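Local coordinates for DynE8 (Micromonospora chersina, PDB 4AMM), which provides the acyltransferase domain of an iterative enediyne polyketide synthase, a domain that probably loads acyl units for building the dynemicin polyketide, at residues A[205-219]-A[267-281]. Residues are numbered along the deposited sequence; the frame is centred on the assembly and turned at random.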
ATOM      1  N   MET A 205     -12.543   6.747  17.451  1.00 16.20           N
ATOM      2  CA  MET A 205     -11.898   5.464  17.701  1.00 16.50           C
ATOM      3  C   MET A 205     -10.897   5.523  18.847  1.00 17.25           C
ATOM      4  O   MET A 205     -10.536   4.479  19.378  1.00 17.29           O
ATOM      5  CB  MET A 205     -11.194   4.940  16.466  1.00 15.79           C
ATOM      6  CG  MET A 205     -12.238   4.553  15.368  1.00 16.96           C
ATOM      7  SD  MET A 205     -11.590   3.981  13.839  1.00 16.99           S
ATOM      8  CE  MET A 205     -10.891   2.437  14.375  1.00 20.37           C
ATOM      9  N   SER A 206     -10.431   6.709  19.242  1.00 16.67           N
ATOM     10  CA  SER A 206      -9.459   6.837  20.350  1.00 15.84           C
ATOM     11  C   SER A 206     -10.140   6.710  21.725  1.00 16.47           C
ATOM     12  O   SER A 206      -9.464   6.412  22.641  1.00 16.60           O
ATOM     13  CB  SER A 206      -8.771   8.203  20.267  1.00 18.72           C
ATOM     14  OG  SER A 206      -9.633   9.257  20.645  1.00 23.67           O
ATOM     15  N   ALA A 207     -11.446   6.844  21.813  1.00 15.13           N
ATOM     16  CA  ALA A 207     -12.190   6.645  23.104  1.00 15.61           C
ATOM     17  C   ALA A 207     -11.877   5.276  23.671  1.00 15.67           C
ATOM     18  O   ALA A 207     -11.759   4.293  22.916  1.00 15.93           O
ATOM     19  CB  ALA A 207     -13.670   6.796  22.858  1.00 17.17           C
ATOM     20  N   ALA A 208     -11.759   5.124  24.986  1.00 14.90           N
ATOM     21  CA  ALA A 208     -11.499   3.838  25.546  1.00 14.38           C
ATOM     22  C   ALA A 208     -12.593   2.861  25.290  1.00 13.43           C
ATOM     23  O   ALA A 208     -13.793   3.243  25.231  1.00 15.02           O
ATOM     24  CB  ALA A 208     -11.323   4.049  27.101  1.00 18.10           C
ATOM     25  N   THR A 209     -12.235   1.603  25.116  1.00 12.98           N
ATOM     26  CA  THR A 209     -13.217   0.552  25.076  1.00 13.42           C
ATOM     27  C   THR A 209     -13.787   0.322  26.503  1.00 12.66           C
ATOM     28  O   THR A 209     -13.159   0.774  27.506  1.00 13.45           O
ATOM     29  CB  THR A 209     -12.621  -0.742  24.494  1.00 12.28           C
ATOM     30  OG1 THR A 209     -11.398  -1.148  25.139  1.00 12.31           O
ATOM     31  CG2 THR A 209     -12.365  -0.603  22.990  1.00 14.15           C
ATOM     32  N   GLU A 210     -14.887  -0.378  26.611  1.00 14.49           N
ATOM     33  CA  GLU A 210     -15.546  -0.578  27.912  1.00 14.95           C
ATOM     34  C   GLU A 210     -14.623  -1.289  28.878  1.00 16.51           C
ATOM     35  O   GLU A 210     -14.725  -1.062  30.076  1.00 18.29           O
ATOM     36  CB  GLU A 210     -16.856  -1.340  27.705  1.00 18.50           C
ATOM     37  CG  GLU A 210     -17.582  -1.609  29.071  1.00 23.78           C
ATOM     38  CD  GLU A 210     -17.943  -3.033  29.472  1.00 41.57           C
ATOM     39  OE1 GLU A 210     -18.913  -3.599  28.886  1.00 43.19           O
ATOM     40  OE2 GLU A 210     -17.355  -3.518  30.507  1.00 41.44           O
ATOM     41  N   ALA A 211     -13.806  -2.210  28.402  1.00 14.45           N
ATOM     42  CA  ALA A 211     -12.873  -2.881  29.278  1.00 13.88           C
ATOM     43  C   ALA A 211     -11.576  -2.967  28.528  1.00 14.57           C
ATOM     44  O   ALA A 211     -11.578  -2.824  27.259  1.00 14.26           O
ATOM     45  CB  ALA A 211     -13.364  -4.268  29.626  1.00 17.42           C
ATOM     46  N   PRO A 212     -10.425  -3.289  29.152  1.00 13.69           N
ATOM     47  CA  PRO A 212      -9.166  -3.363  28.477  1.00 14.01           C
ATOM     48  C   PRO A 212      -9.255  -4.411  27.353  1.00 11.62           C
ATOM     49  O   PRO A 212      -9.793  -5.470  27.510  1.00 13.55           O
ATOM     50  CB  PRO A 212      -8.160  -3.796  29.572  1.00 14.78           C
ATOM     51  CG  PRO A 212      -8.856  -3.221  30.850  1.00 14.53           C
ATOM     52  CD  PRO A 212     -10.283  -3.459  30.649  1.00 13.46           C
ATOM     53  N   SER A 213      -8.677  -3.978  26.220  1.00 11.58           N
ATOM     54  CA  SER A 213      -8.841  -4.773  24.967  1.00 10.25           C
ATOM     55  C   SER A 213      -7.652  -4.542  24.119  1.00 10.67           C
ATOM     56  O   SER A 213      -6.851  -3.637  24.226  1.00 14.02           O
ATOM     57  CB  SER A 213     -10.177  -4.410  24.277  1.00 11.58           C
ATOM     58  OG  SER A 213     -10.203  -3.131  23.759  1.00 12.33           O
ATOM     59  N   GLY A 214      -7.563  -5.391  23.096  1.00 10.89           N
ATOM     60  CA  GLY A 214      -6.431  -5.354  22.169  1.00 11.96           C
ATOM     61  C   GLY A 214      -6.557  -6.302  21.006  1.00  9.86           C
ATOM     62  O   GLY A 214      -7.689  -6.752  20.689  1.00 10.82           O
ATOM     63  N   MET A 215      -5.382  -6.607  20.435  1.00 10.63           N
ATOM     64  CA  MET A 215      -5.321  -7.394  19.158  1.00 11.60           C
ATOM     65  C   MET A 215      -4.141  -8.345  19.228  1.00 11.23           C
ATOM     66  O   MET A 215      -3.102  -8.047  19.864  1.00 13.01           O
ATOM     67  CB  MET A 215      -5.240  -6.462  17.905  1.00 10.10           C
ATOM     68  CG  MET A 215      -6.331  -5.456  17.888  1.00 12.15           C
ATOM     69  SD  MET A 215      -6.202  -4.287  16.512  1.00 12.83           S
ATOM     70  CE  MET A 215      -7.014  -5.152  15.129  1.00 12.60           C
ATOM     71  N   LEU A 216      -4.294  -9.488  18.562  1.00 11.80           N
ATOM     72  CA  LEU A 216      -3.356 -10.593  18.619  1.00 10.87           C
ATOM     73  C   LEU A 216      -3.143 -11.098  17.179  1.00 10.44           C
ATOM     74  O   LEU A 216      -4.162 -11.488  16.543  1.00 11.85           O
ATOM     75  CB  LEU A 216      -3.873 -11.714  19.523  1.00 11.19           C
ATOM     76  CG  LEU A 216      -2.960 -12.924  19.720  1.00 13.40           C
ATOM     77  CD1 LEU A 216      -1.706 -12.486  20.514  1.00 13.80           C
ATOM     78  CD2 LEU A 216      -3.736 -13.979  20.497  1.00 15.93           C
ATOM     79  N   SER A 217      -1.947 -11.038  16.656  1.00 11.84           N
ATOM     80  CA  SER A 217      -1.688 -11.462  15.285  1.00 11.23           C
ATOM     81  C   SER A 217      -1.366 -12.905  15.197  1.00 13.45           C
ATOM     82  O   SER A 217      -0.500 -13.362  15.997  1.00 15.37           O
ATOM     83  CB  SER A 217      -0.615 -10.589  14.746  1.00 14.88           C
ATOM     84  OG  SER A 217      -0.438 -10.908  13.351  1.00 18.27           O
ATOM     85  N   LEU A 218      -1.932 -13.648  14.268  1.00 11.21           N
ATOM     86  CA  LEU A 218      -1.656 -15.076  14.170  1.00 11.78           C
ATOM     87  C   LEU A 218      -1.010 -15.390  12.818  1.00 12.73           C
ATOM     88  O   LEU A 218      -1.511 -14.946  11.734  1.00 12.55           O
ATOM     89  CB  LEU A 218      -2.955 -15.925  14.245  1.00 11.89           C
ATOM     90  CG  LEU A 218      -3.854 -15.633  15.453  1.00 11.64           C
ATOM     91  CD1 LEU A 218      -5.225 -16.267  15.361  1.00 14.04           C
ATOM     92  CD2 LEU A 218      -3.171 -16.078  16.734  1.00 14.26           C
ATOM     93  N   ARG A 219       0.039 -16.234  12.839  1.00 11.99           N
ATOM     94  CA  ARG A 219       0.627 -16.745  11.578  1.00 14.01           C
ATOM     95  C   ARG A 219      -0.112 -17.994  11.172  1.00 14.43           C
ATOM     96  O   ARG A 219       0.293 -19.107  11.445  1.00 16.09           O
ATOM     97  CB  ARG A 219       2.096 -17.040  11.923  1.00 14.65           C
ATOM     98  CG  ARG A 219       2.930 -17.522  10.732  1.00 18.89           C
ATOM     99  CD  ARG A 219       3.216 -16.466   9.652  1.00 21.25           C
ATOM    100  NE  ARG A 219       3.855 -15.179  10.065  1.00 21.26           N
ATOM    101  CZ  ARG A 219       5.134 -14.888  10.354  1.00 31.02           C
ATOM    102  NH1 ARG A 219       6.128 -15.793  10.405  1.00 29.66           N
ATOM    103  NH2 ARG A 219       5.416 -13.620  10.652  1.00 34.74           N
ATOM    104  N   GLU A 267       1.998 -19.597  15.961  1.00 17.43           N
ATOM    105  CA  GLU A 267       2.618 -18.382  16.557  1.00 18.77           C
ATOM    106  C   GLU A 267       1.621 -17.224  16.675  1.00 17.39           C
ATOM    107  O   GLU A 267       1.026 -16.756  15.677  1.00 16.68           O
ATOM    108  CB  GLU A 267       3.841 -17.916  15.754  1.00 20.72           C
ATOM    109  CG  GLU A 267       4.562 -16.679  16.364  1.00 26.18           C
ATOM    110  CD  GLU A 267       5.585 -15.940  15.452  1.00 34.77           C
ATOM    111  OE1 GLU A 267       5.277 -15.471  14.294  1.00 33.12           O
ATOM    112  OE2 GLU A 267       6.726 -15.794  15.953  1.00 36.55           O
ATOM    113  N   ALA A 268       1.365 -16.791  17.906  1.00 16.87           N
ATOM    114  CA  ALA A 268       0.458 -15.635  18.222  1.00 16.34           C
ATOM    115  C   ALA A 268       1.308 -14.496  18.730  1.00 16.96           C
ATOM    116  O   ALA A 268       2.060 -14.685  19.764  1.00 20.58           O
ATOM    117  CB  ALA A 268      -0.500 -16.034  19.240  1.00 16.22           C
ATOM    118  N   THR A 269       1.239 -13.340  18.105  1.00 14.61           N
ATOM    119  CA  THR A 269       2.031 -12.141  18.434  1.00 14.82           C
ATOM    120  C   THR A 269       1.132 -11.038  19.001  1.00 16.29           C
ATOM    121  O   THR A 269       0.355 -10.468  18.261  1.00 15.32           O
ATOM    122  CB  THR A 269       2.749 -11.651  17.187  1.00 16.94           C
ATOM    123  OG1 THR A 269       3.640 -12.729  16.718  1.00 20.83           O
ATOM    124  CG2 THR A 269       3.657 -10.451  17.511  1.00 20.18           C
ATOM    125  N   PRO A 270       1.304 -10.634  20.290  1.00 16.07           N
ATOM    126  CA  PRO A 270       0.519  -9.504  20.819  1.00 16.95           C
ATOM    127  C   PRO A 270       0.890  -8.215  20.124  1.00 16.85           C
ATOM    128  O   PRO A 270       2.080  -7.944  19.878  1.00 16.87           O
ATOM    129  CB  PRO A 270       0.975  -9.422  22.306  1.00 19.15           C
ATOM    130  CG  PRO A 270       1.288 -10.839  22.591  1.00 21.27           C
ATOM    131  CD  PRO A 270       2.053 -11.313  21.368  1.00 19.78           C
ATOM    132  N   LEU A 271      -0.102  -7.413  19.715  1.00 14.15           N
ATOM    133  CA  LEU A 271       0.150  -6.163  19.083  1.00 13.31           C
ATOM    134  C   LEU A 271       0.093  -4.993  20.100  1.00 13.59           C
ATOM    135  O   LEU A 271      -0.599  -5.059  21.129  1.00 15.33           O
ATOM    136  CB  LEU A 271      -0.876  -5.912  17.941  1.00 14.35           C
ATOM    137  CG  LEU A 271      -0.827  -7.007  16.868  1.00 13.90           C
ATOM    138  CD1 LEU A 271      -1.776  -6.669  15.798  1.00 16.33           C
ATOM    139  CD2 LEU A 271       0.568  -7.147  16.236  1.00 17.00           C
ATOM    140  N   ALA A 272       0.830  -3.931  19.770  1.00 15.19           N
ATOM    141  CA  ALA A 272       0.818  -2.702  20.602  1.00 16.39           C
ATOM    142  C   ALA A 272      -0.324  -1.840  20.196  1.00 17.43           C
ATOM    143  O   ALA A 272      -0.202  -0.891  19.395  1.00 21.69           O
ATOM    144  CB  ALA A 272       2.156  -1.937  20.446  1.00 18.37           C
ATOM    145  N   VAL A 273      -1.450  -2.150  20.791  1.00 16.75           N
ATOM    146  CA  VAL A 273      -2.693  -1.378  20.673  1.00 16.62           C
ATOM    147  C   VAL A 273      -3.457  -1.601  21.933  1.00 14.70           C
ATOM    148  O   VAL A 273      -3.483  -2.696  22.505  1.00 18.09           O
ATOM    149  CB  VAL A 273      -3.436  -1.860  19.380  1.00 19.02           C
ATOM    150  CG1 VAL A 273      -3.731  -3.326  19.405  1.00 20.58           C
ATOM    151  CG2 VAL A 273      -4.597  -1.058  19.004  1.00 21.00           C
ATOM    152  N   SER A 274      -4.208  -0.550  22.294  1.00 16.57           N
ATOM    153  CA  SER A 274      -5.032  -0.567  23.508  1.00 16.82           C
ATOM    154  C   SER A 274      -6.476  -0.655  23.202  1.00 15.47           C
ATOM    155  O   SER A 274      -7.327  -0.367  24.049  1.00 15.25           O
ATOM    156  CB  SER A 274      -4.811   0.791  24.281  1.00 19.25           C
ATOM    157  OG  SER A 274      -3.443   0.891  24.663  1.00 28.85           O
ATOM    158  N   HIS A 275      -6.825  -1.030  21.938  1.00 13.15           N
ATOM    159  CA  HIS A 275      -8.228  -1.186  21.489  1.00 13.23           C
ATOM    160  C   HIS A 275      -8.360  -2.421  20.689  1.00 11.15           C
ATOM    161  O   HIS A 275      -7.459  -2.712  19.879  1.00 12.04           O
ATOM    162  CB  HIS A 275      -8.621  -0.051  20.605  1.00 13.32           C
ATOM    163  CG  HIS A 275      -8.625   1.298  21.234  1.00 13.44           C
ATOM    164  ND1 HIS A 275      -7.460   1.996  21.454  1.00 15.34           N
ATOM    165  CD2 HIS A 275      -9.654   2.094  21.621  1.00 14.46           C
ATOM    166  CE1 HIS A 275      -7.776   3.201  21.941  1.00 18.26           C
ATOM    167  NE2 HIS A 275      -9.086   3.249  22.119  1.00 16.05           N
ATOM    168  N   ALA A 276      -9.465  -3.101  20.869  1.00 10.53           N
ATOM    169  CA  ALA A 276      -9.871  -4.209  19.991  1.00 11.16           C
ATOM    170  C   ALA A 276     -10.515  -3.602  18.746  1.00 10.44           C
ATOM    171  O   ALA A 276     -11.758  -3.663  18.588  1.00 10.87           O
ATOM    172  CB  ALA A 276     -10.840  -5.133  20.755  1.00  9.86           C
ATOM    173  N   PHE A 277      -9.679  -3.002  17.862  1.00 10.49           N
ATOM    174  CA  PHE A 277     -10.253  -2.456  16.638  1.00  9.18           C
ATOM    175  C   PHE A 277     -10.823  -3.611  15.847  1.00 10.25           C
ATOM    176  O   PHE A 277     -10.439  -4.773  15.954  1.00 10.49           O
ATOM    177  CB  PHE A 277      -9.085  -1.815  15.850  1.00 10.88           C
ATOM    178  CG  PHE A 277      -8.526  -0.572  16.482  1.00 11.19           C
ATOM    179  CD1 PHE A 277      -9.347   0.501  16.920  1.00 12.28           C
ATOM    180  CD2 PHE A 277      -7.173  -0.413  16.554  1.00 16.49           C
ATOM    181  CE1 PHE A 277      -8.748   1.652  17.495  1.00 14.72           C
ATOM    182  CE2 PHE A 277      -6.599   0.778  17.115  1.00 15.16           C
ATOM    183  CZ  PHE A 277      -7.389   1.767  17.544  1.00 14.01           C
ATOM    184  N   HIS A 278     -11.802  -3.237  15.036  1.00  9.73           N
ATOM    185  CA  HIS A 278     -12.486  -4.220  14.144  1.00 10.36           C
ATOM    186  C   HIS A 278     -13.081  -5.352  14.925  1.00  9.48           C
ATOM    187  O   HIS A 278     -12.991  -6.539  14.593  1.00 10.48           O
ATOM    188  CB  HIS A 278     -11.524  -4.667  13.013  1.00  9.24           C
ATOM    189  CG  HIS A 278     -11.247  -3.552  12.092  1.00 10.09           C
ATOM    190  ND1 HIS A 278     -12.277  -3.118  11.244  1.00 11.45           N
ATOM    191  CD2 HIS A 278     -10.232  -2.680  11.947  1.00 11.45           C
ATOM    192  CE1 HIS A 278     -11.841  -2.070  10.564  1.00 12.58           C
ATOM    193  NE2 HIS A 278     -10.604  -1.753  10.988  1.00 13.52           N
ATOM    194  N   SER A 279     -13.828  -4.962  15.989  1.00  9.97           N
ATOM    195  CA  SER A 279     -14.576  -5.885  16.824  1.00  9.57           C
ATOM    196  C   SER A 279     -15.825  -5.114  17.292  1.00 10.17           C
ATOM    197  O   SER A 279     -15.868  -3.900  17.251  1.00 10.69           O
ATOM    198  CB  SER A 279     -13.745  -6.378  18.033  1.00 11.06           C
ATOM    199  OG  SER A 279     -13.792  -5.434  19.114  1.00 11.56           O
ATOM    200  N   PRO A 280     -16.775  -5.849  17.900  1.00  9.11           N
ATOM    201  CA  PRO A 280     -17.934  -5.201  18.537  1.00 11.80           C
ATOM    202  C   PRO A 280     -17.608  -4.180  19.604  1.00 11.79           C
ATOM    203  O   PRO A 280     -18.467  -3.350  19.879  1.00 12.29           O
ATOM    204  CB  PRO A 280     -18.733  -6.358  19.114  1.00 10.94           C
ATOM    205  CG  PRO A 280     -18.411  -7.521  18.150  1.00 11.45           C
ATOM    206  CD  PRO A 280     -16.950  -7.318  17.782  1.00 10.52           C
ATOM    207  N   LEU A 281     -16.424  -4.230  20.190  1.00 10.42           N
ATOM    208  CA  LEU A 281     -16.068  -3.200  21.230  1.00 11.46           C
ATOM    209  C   LEU A 281     -15.920  -1.840  20.628  1.00 11.44           C
ATOM    210  O   LEU A 281     -15.839  -0.829  21.328  1.00 11.98           O
ATOM    211  CB  LEU A 281     -14.779  -3.563  21.973  1.00 12.62           C
ATOM    212  CG  LEU A 281     -15.008  -4.834  22.752  1.00 14.44           C
ATOM    213  CD1 LEU A 281     -13.741  -5.192  23.439  1.00 18.86           C
ATOM    214  CD2 LEU A 281     -16.194  -4.651  23.806  1.00 24.87           C
TER
HETATM  215  O   HOH W   1      -9.251   1.263  25.329  1.00 16.09           O
HETATM  216  O   HOH W   2     -16.355  -0.838  24.115  1.00 17.01           O
HETATM  217  O   HOH W   3      -7.223  -1.351  26.577  1.00 15.52           O
HETATM  218  O   HOH W   4      -3.157  -5.548  22.005  1.00 16.38           O
HETATM  219  O   HOH W   5       2.370 -20.172  13.188  1.00 19.28           O
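The imidazole of His275 presents its edge to the carbonyls of Ser206 and Ala207, where the chain leaves helix 191-206: Ala207 O lies in the ring plane, 3.0 Å from NE2, and Ser206 O, also near that plane, takes a weaker share of the same N-H. A water bridging Thr209 N and Ser274 O sits over one face of this ring. The Phe277 ring has His275 CB over one face and Met205 O at its edge, while Met205 CE approaches CD1 obliquely at 3.6 Å. With CG beside its backbone N (chi1 -53°) and the chain turned about its CG-SD bond, Met215 lays CG against Val273 CG1 and brings CE within 3.5 Å of Phe277 O, its sulfur making an oblique Met-aromatic contact with the ring. Ser213 OG accepts from Ala276 N at 3.0 Å and donates to Thr209 OG1, which in turn donates a hydrogen bond to Ala211 O. Beyond this, strand 268-270 pairs antiparallel with strand 213-218 at the sheet margin: Ser217 and Thr269 exchange two backbone bonds, the shorter 2.7 Å from Thr269 N to Ser217 O, and Leu216 CD1 packs on Ala268 and Pro270. Replacing His275 by alanine removes the NE2 donor, and the carbonyls of Ser206 and Ala207 would probably lose their tie to the loop. The contact thus joins helix end, sheet and the loop bearing His278, whose NE2 is hydrogen-bonded to Ser176 OG of the GxSxG sequence, probably the nucleophile elbow, consistent with the Ser-His pair of acyltransferases; hydrogen bonds and apolar packing build it, the long Arg219-Glu267 salt bridge adding charge attraction alone.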